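Local structure of putative trimethylamine methyltransferase (Rhizobium meliloti, 4YYC) at residues D367-A370 against A371-A375; F470-W473 against E474-E478. The protein probably acts as a methyltransferase of the trimethylamine methyltransferase family, and forms a dimer of two identical subunits. All coordinates share one frame; numbering follows the deposited sequence.

Contact 1: D367-A370 against A371-A375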
ATOM      1  N   ASP A 367      14.753   4.518  -5.235  1.00 12.38           N
ATOM      2  CA  ASP A 367      15.046   3.101  -4.947  1.00 12.12           C
ATOM      3  C   ASP A 367      13.893   2.462  -4.194  1.00 11.93           C
ATOM      4  O   ASP A 367      12.770   2.982  -4.203  1.00 11.91           O
ATOM      5  CB  ASP A 367      16.367   3.011  -4.155  1.00 12.01           C
ATOM      6  CG  ASP A 367      16.265   3.554  -2.714  1.00 12.20           C
ATOM      7  OD1 ASP A 367      15.270   4.232  -2.380  1.00 12.16           O
ATOM      8  OD2 ASP A 367      17.241   3.281  -1.976  1.00 12.56           O
ATOM      9  N   ALA A 368      14.114   1.248  -3.672  1.00 11.94           N
ATOM     10  CA  ALA A 368      13.050   0.541  -2.964  1.00 11.88           C
ATOM     11  C   ALA A 368      12.557   1.235  -1.716  1.00 12.07           C
ATOM     12  O   ALA A 368      11.417   1.087  -1.371  1.00 12.38           O
ATOM     13  CB  ALA A 368      13.450  -0.908  -2.671  1.00 11.87           C
ATOM     14  N   GLN A 369      13.411   2.069  -1.095  1.00 12.26           N
ATOM     15  CA  GLN A 369      12.951   2.898   0.023  1.00 12.29           C
ATOM     16  C   GLN A 369      11.947   3.927  -0.480  1.00 12.08           C
ATOM     17  O   GLN A 369      10.830   4.062   0.073  1.00 12.77           O
ATOM     18  CB  GLN A 369      14.129   3.590   0.740  1.00 12.92           C
ATOM     19  CG  GLN A 369      13.652   4.458   1.888  1.00 13.43           C
ATOM     20  CD  GLN A 369      14.738   5.301   2.501  1.00 14.18           C
ATOM     21  OE1 GLN A 369      15.931   4.986   2.410  1.00 14.64           O
ATOM     22  NE2 GLN A 369      14.338   6.401   3.118  1.00 14.45           N
ATOM     23  N   ALA A 370      12.324   4.652  -1.523  1.00 11.89           N
ATOM     24  CA  ALA A 370      11.427   5.663  -2.071  1.00 11.97           C
ATOM     25  C   ALA A 370      10.090   5.041  -2.403  1.00 11.78           C
ATOM     26  O   ALA A 370       9.007   5.609  -2.131  1.00 11.75           O
ATOM     27  CB  ALA A 370      12.011   6.291  -3.288  1.00 12.04           C
ATOM     28  N   ALA A 371      10.163   3.838  -3.022  1.00 11.29           N
ATOM     29  CA  ALA A 371       8.939   3.180  -3.503  1.00 11.44           C
ATOM     30  C   ALA A 371       8.073   2.656  -2.377  1.00 11.65           C
ATOM     31  O   ALA A 371       6.856   2.816  -2.427  1.00 11.54           O
ATOM     32  CB  ALA A 371       9.311   2.052  -4.457  1.00 11.39           C
ATOM     33  N   HIS A 372       8.652   2.004  -1.383  1.00 11.88           N
ATOM     34  CA  HIS A 372       7.858   1.524  -0.240  1.00 12.35           C
ATOM     35  C   HIS A 372       7.193   2.696   0.474  1.00 12.26           C
ATOM     36  O   HIS A 372       6.038   2.625   0.827  1.00 12.06           O
ATOM     37  CB  HIS A 372       8.684   0.708   0.731  1.00 12.71           C
ATOM     38  CG  HIS A 372       8.827  -0.726   0.350  1.00 13.03           C
ATOM     39  ND1 HIS A 372       7.771  -1.621   0.390  1.00 13.44           N
ATOM     40  CD2 HIS A 372       9.914  -1.442  -0.034  1.00 13.42           C
ATOM     41  CE1 HIS A 372       8.221  -2.826   0.052  1.00 13.59           C
ATOM     42  NE2 HIS A 372       9.498  -2.733  -0.264  1.00 13.68           N
ATOM     43  N   GLU A 373       7.964   3.754   0.683  1.00 11.96           N
ATOM     44  CA  GLU A 373       7.413   4.893   1.417  1.00 12.41           C
ATOM     45  C   GLU A 373       6.256   5.492   0.595  1.00 11.77           C
ATOM     46  O   GLU A 373       5.201   5.803   1.118  1.00 12.02           O
ATOM     47  CB  GLU A 373       8.514   5.894   1.742  1.00 13.35           C
ATOM     48  CG  GLU A 373       9.512   5.348   2.743  1.00 14.20           C
ATOM     49  CD  GLU A 373      10.725   6.218   3.003  1.00 16.17           C
ATOM     50  OE1 GLU A 373      11.007   7.137   2.229  1.00 18.18           O
ATOM     51  OE2 GLU A 373      11.472   5.919   3.955  1.00 17.69           O
ATOM     52  N   SER A 374       6.495   5.727  -0.695  1.00 11.57           N
ATOM     53  CA  SER A 374       5.479   6.296  -1.566  1.00 11.74           C
ATOM     54  C   SER A 374       4.259   5.419  -1.726  1.00 11.80           C
ATOM     55  O   SER A 374       3.129   5.911  -1.655  1.00 11.75           O
ATOM     56  CB  SER A 374       6.070   6.547  -2.946  1.00 12.07           C
ATOM     57  OG  SER A 374       7.156   7.520  -2.878  1.00 12.80           O
ATOM     58  N   ALA A 375       4.463   4.105  -1.848  1.00 11.66           N
ATOM     59  CA  ALA A 375       3.383   3.180  -1.985  1.00 11.86           C
ATOM     60  C   ALA A 375       2.537   3.113  -0.687  1.00 11.84           C
ATOM     61  O   ALA A 375       1.294   3.081  -0.737  1.00 11.92           O
ATOM     62  CB  ALA A 375       3.910   1.803  -2.292  1.00 12.03           C
TER

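Contact 2: F470-W473 against E474-E478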
ATOM      1  N   PHE A 470      14.115 -13.310 -16.812  1.00 16.76           N
ATOM      2  CA  PHE A 470      15.490 -12.903 -16.482  1.00 16.63           C
ATOM      3  C   PHE A 470      16.347 -12.795 -17.736  1.00 16.99           C
ATOM      4  O   PHE A 470      17.071 -11.830 -17.944  1.00 16.81           O
ATOM      5  CB  PHE A 470      16.152 -13.874 -15.468  1.00 17.16           C
ATOM      6  CG  PHE A 470      17.609 -13.670 -15.330  1.00 17.44           C
ATOM      7  CD1 PHE A 470      18.115 -12.575 -14.677  1.00 18.08           C
ATOM      8  CD2 PHE A 470      18.486 -14.548 -15.918  1.00 18.64           C
ATOM      9  CE1 PHE A 470      19.477 -12.369 -14.582  1.00 18.32           C
ATOM     10  CE2 PHE A 470      19.843 -14.357 -15.824  1.00 19.04           C
ATOM     11  CZ  PHE A 470      20.334 -13.264 -15.169  1.00 19.18           C
ATOM     12  N   GLU A 471      16.258 -13.800 -18.603  1.00 17.80           N
ATOM     13  CA  GLU A 471      17.104 -13.857 -19.784  1.00 18.52           C
ATOM     14  C   GLU A 471      16.850 -12.677 -20.697  1.00 18.26           C
ATOM     15  O   GLU A 471      17.794 -12.081 -21.186  1.00 18.11           O
ATOM     16  CB  GLU A 471      16.936 -15.175 -20.521  1.00 20.24           C
ATOM     17  CG  GLU A 471      17.518 -16.386 -19.799  1.00 21.15           C
ATOM     18  CD  GLU A 471      16.726 -16.882 -18.600  1.00 22.29           C
ATOM     19  OE1 GLU A 471      15.490 -16.598 -18.465  1.00 21.29           O
ATOM     20  OE2 GLU A 471      17.441 -17.591 -17.816  1.00 25.93           O
ATOM     21  N   GLN A 472      15.606 -12.328 -20.946  1.00 17.62           N
ATOM     22  CA  GLN A 472      15.318 -11.187 -21.769  1.00 18.04           C
ATOM     23  C   GLN A 472      15.761  -9.879 -21.127  1.00 17.02           C
ATOM     24  O   GLN A 472      16.349  -9.022 -21.745  1.00 16.91           O
ATOM     25  CB  GLN A 472      13.839 -11.131 -22.139  1.00 19.14           C
ATOM     26  CG  GLN A 472      13.527  -9.921 -23.021  1.00 20.05           C
ATOM     27  CD  GLN A 472      12.122  -9.885 -23.591  1.00 22.50           C
ATOM     28  OE1 GLN A 472      11.326 -10.794 -23.388  1.00 23.64           O
ATOM     29  NE2 GLN A 472      11.819  -8.817 -24.315  1.00 23.83           N
ATOM     30  N   TRP A 473      15.512  -9.754 -19.832  1.00 16.02           N
ATOM     31  CA  TRP A 473      15.870  -8.538 -19.104  1.00 15.50           C
ATOM     32  C   TRP A 473      17.399  -8.337 -19.072  1.00 15.73           C
ATOM     33  O   TRP A 473      17.889  -7.213 -19.198  1.00 15.64           O
ATOM     34  CB  TRP A 473      15.257  -8.606 -17.704  1.00 15.13           C
ATOM     35  CG  TRP A 473      15.714  -7.572 -16.704  1.00 14.60           C
ATOM     36  CD1 TRP A 473      15.172  -6.342 -16.476  1.00 14.73           C
ATOM     37  CD2 TRP A 473      16.790  -7.723 -15.770  1.00 14.41           C
ATOM     38  NE1 TRP A 473      15.841  -5.731 -15.413  1.00 14.18           N
ATOM     39  CE2 TRP A 473      16.842  -6.557 -14.986  1.00 14.28           C
ATOM     40  CE3 TRP A 473      17.675  -8.749 -15.492  1.00 14.63           C
ATOM     41  CZ2 TRP A 473      17.808  -6.368 -13.984  1.00 14.55           C
ATOM     42  CZ3 TRP A 473      18.620  -8.567 -14.480  1.00 14.79           C
ATOM     43  CH2 TRP A 473      18.668  -7.391 -13.739  1.00 14.74           C
ATOM     44  N   GLU A 474      18.147  -9.427 -18.988  1.00 16.34           N
ATOM     45  CA  GLU A 474      19.626  -9.377 -19.021  1.00 17.59           C
ATOM     46  C   GLU A 474      20.083  -8.951 -20.415  1.00 17.91           C
ATOM     47  O   GLU A 474      20.972  -8.088 -20.532  1.00 18.42           O
ATOM     48  CB  GLU A 474      20.207 -10.738 -18.608  1.00 19.11           C
ATOM     49  CG  GLU A 474      21.720 -10.779 -18.564  1.00 21.25           C
ATOM     50  CD  GLU A 474      22.284 -12.175 -18.294  1.00 22.96           C
ATOM     51  OE1 GLU A 474      21.755 -13.209 -18.751  1.00 25.38           O
ATOM     52  OE2 GLU A 474      23.336 -12.224 -17.633  1.00 25.20           O
ATOM     53  N   ILE A 475      19.476  -9.509 -21.476  1.00 18.06           N
ATOM     54  CA  ILE A 475      19.752  -9.078 -22.876  1.00 18.80           C
ATOM     55  C   ILE A 475      19.499  -7.578 -23.092  1.00 19.03           C
ATOM     56  O   ILE A 475      20.255  -6.885 -23.789  1.00 19.30           O
ATOM     57  CB  ILE A 475      18.899  -9.914 -23.864  1.00 19.58           C
ATOM     58  CG1 ILE A 475      19.463 -11.323 -23.939  1.00 19.90           C
ATOM     59  CG2 ILE A 475      18.803  -9.311 -25.262  1.00 20.53           C
ATOM     60  CD1 ILE A 475      18.512 -12.331 -24.542  1.00 20.67           C
ATOM     61  N   GLU A 476      18.465  -7.090 -22.428  1.00 18.17           N
ATOM     62  CA  GLU A 476      18.083  -5.694 -22.522  1.00 18.54           C
ATOM     63  C   GLU A 476      18.793  -4.805 -21.501  1.00 18.33           C
ATOM     64  O   GLU A 476      18.274  -3.725 -21.201  1.00 19.44           O
ATOM     65  CB  GLU A 476      16.587  -5.568 -22.427  1.00 19.05           C
ATOM     66  CG  GLU A 476      15.900  -6.291 -23.569  1.00 20.34           C
ATOM     67  CD  GLU A 476      14.397  -6.179 -23.663  1.00 21.70           C
ATOM     68  OE1 GLU A 476      13.739  -5.608 -22.787  1.00 22.46           O
ATOM     69  OE2 GLU A 476      13.877  -6.713 -24.660  1.00 24.51           O
ATOM     70  N   GLY A 477      19.907  -5.229 -20.910  1.00 17.63           N
ATOM     71  CA  GLY A 477      20.784  -4.339 -20.144  1.00 17.13           C
ATOM     72  C   GLY A 477      20.589  -4.334 -18.640  1.00 16.43           C
ATOM     73  O   GLY A 477      21.145  -3.452 -17.967  1.00 16.07           O
ATOM     74  N   GLU A 478      19.890  -5.324 -18.107  1.00 15.81           N
ATOM     75  CA  GLU A 478      19.747  -5.422 -16.663  1.00 16.33           C
ATOM     76  C   GLU A 478      19.272  -4.083 -16.059  1.00 15.84           C
ATOM     77  O   GLU A 478      19.799  -3.617 -15.057  1.00 16.35           O
ATOM     78  CB  GLU A 478      21.031  -5.879 -16.007  1.00 18.10           C
ATOM     79  CG  GLU A 478      21.482  -7.265 -16.494  1.00 20.05           C
ATOM     80  CD  GLU A 478      22.800  -7.703 -15.895  1.00 23.81           C
ATOM     81  OE1 GLU A 478      22.874  -7.921 -14.677  1.00 28.69           O
ATOM     82  OE2 GLU A 478      23.741  -7.856 -16.640  1.00 27.01           O
TER
HETATM   83  O   HOH W   1      16.768  -4.686 -18.895  1.00 14.95           O

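Contact 1: D367-A370 against A371-A375
Gln369 and Glu373 face each other one turn apart on the N-terminal end of helix 368-383, which starts from an N-cap aspartate. Gln369 NE2 donates to Glu373 OE2 at 3.0 Å. The bond is bent, and it meets the syn side of the oxygen well out of the carboxylate plane. Amide and carboxylate are turned 77° apart. With CG anti to the backbone N (chi1 179°), the extended Gln369 chain stands out from the helix, and the Glu373 chain reaches back over the turn to meet its amide. Glu373 OE1 turns the other way and accepts from Gly362 N, so both carboxylate oxygens are held. Gln369 OE1 accepts from Asp466 N of the second subunit, which ties this pair to the dimer interface. With an alanine at Glu373, Gly362 N would probably lose its carboxylate acceptor and Gln369 NE2 its bond along the helix, so the amide would be held less firmly from this side.

The cap is Asp367. Its OD1 receives Ala370 N at 3.1 Å in a nearly straight bond, and Gln369 N only weakly. Ser363 OG also bonds to OD1, while OD2 accepts from Ile481 N of the second subunit. Across the subunit boundary, Ala371 and His372 pack on His372 and Ala371 of the partner chain. Within the helix, His372 CD2 rests 3.2 Å from Ala368 O. Further along, Ser374 OG lies beside its own backbone N (chi1 -62°) and also bonds to Lys406 NZ. Ser374 N and OG grip Ala370 O from opposite faces of its plane, OG at 2.8 Å.

Contact 2: F470-W473 against E474-E478
The six-membered ring of Trp473 carries Glu478 CA over one face, a CH-pi contact 3.5 Å from the ring centroid. Glu478 CB and CG continue across the outer ring, CB 3.6 Å from CH2. Phe470 O lies at the indole edge, in plane. With Trp473 CG anti to the backbone N (chi1 169°), the indole stands off the helix. Glu474 CB lies over one face of the Phe470 ring, toward the rim. The Glu474 carboxylate lies near the ring's far end, with OE1 3.7 Å from CE2. Glu471 OE2 is at the Phe470 edge.

The chain can fold back under Trp473 because a Schellman motif ends the helix. Glu478 N bonds to Trp473 O at 3.0 Å and Gly477 N to Glu474 O, with Gly477 at positive phi (97°). A water also donates to Trp473 O. Across the last turn, Gln472 NE2 gives a straight bond (177°) to Glu476 OE2, in its own amide plane but from above the carboxylate.

Trp473 NE1 bonds to Lys479 O, before helix 481-495. In the second subunit, Arg153, on strand 153-155, makes a cation-pi contact with Phe470, Glu397, just after strand 395-396, packs on Phe470, and Val365 packs on Trp473.

Contact 1 is buried and contact 2 lies mostly at the surface, about 23 Å away between centres. They hold different helices, 368-383 and 470-475, and do not touch. Contact 1 concerns a helix start and contact 2 a helix end. Both contain a glutamine amide bonded to a glutamate one turn later. In contact 1 the groups of that pair have further partners, one of them across the dimer interface. Contact 2 relies more on aromatic faces, with all four of its glutamates exposed. Both reach the second subunit, contact 1 through side-chain oxygens that accept from backbone N-H groups of the partner chain, and through packing, contact 2 mainly through its two rings.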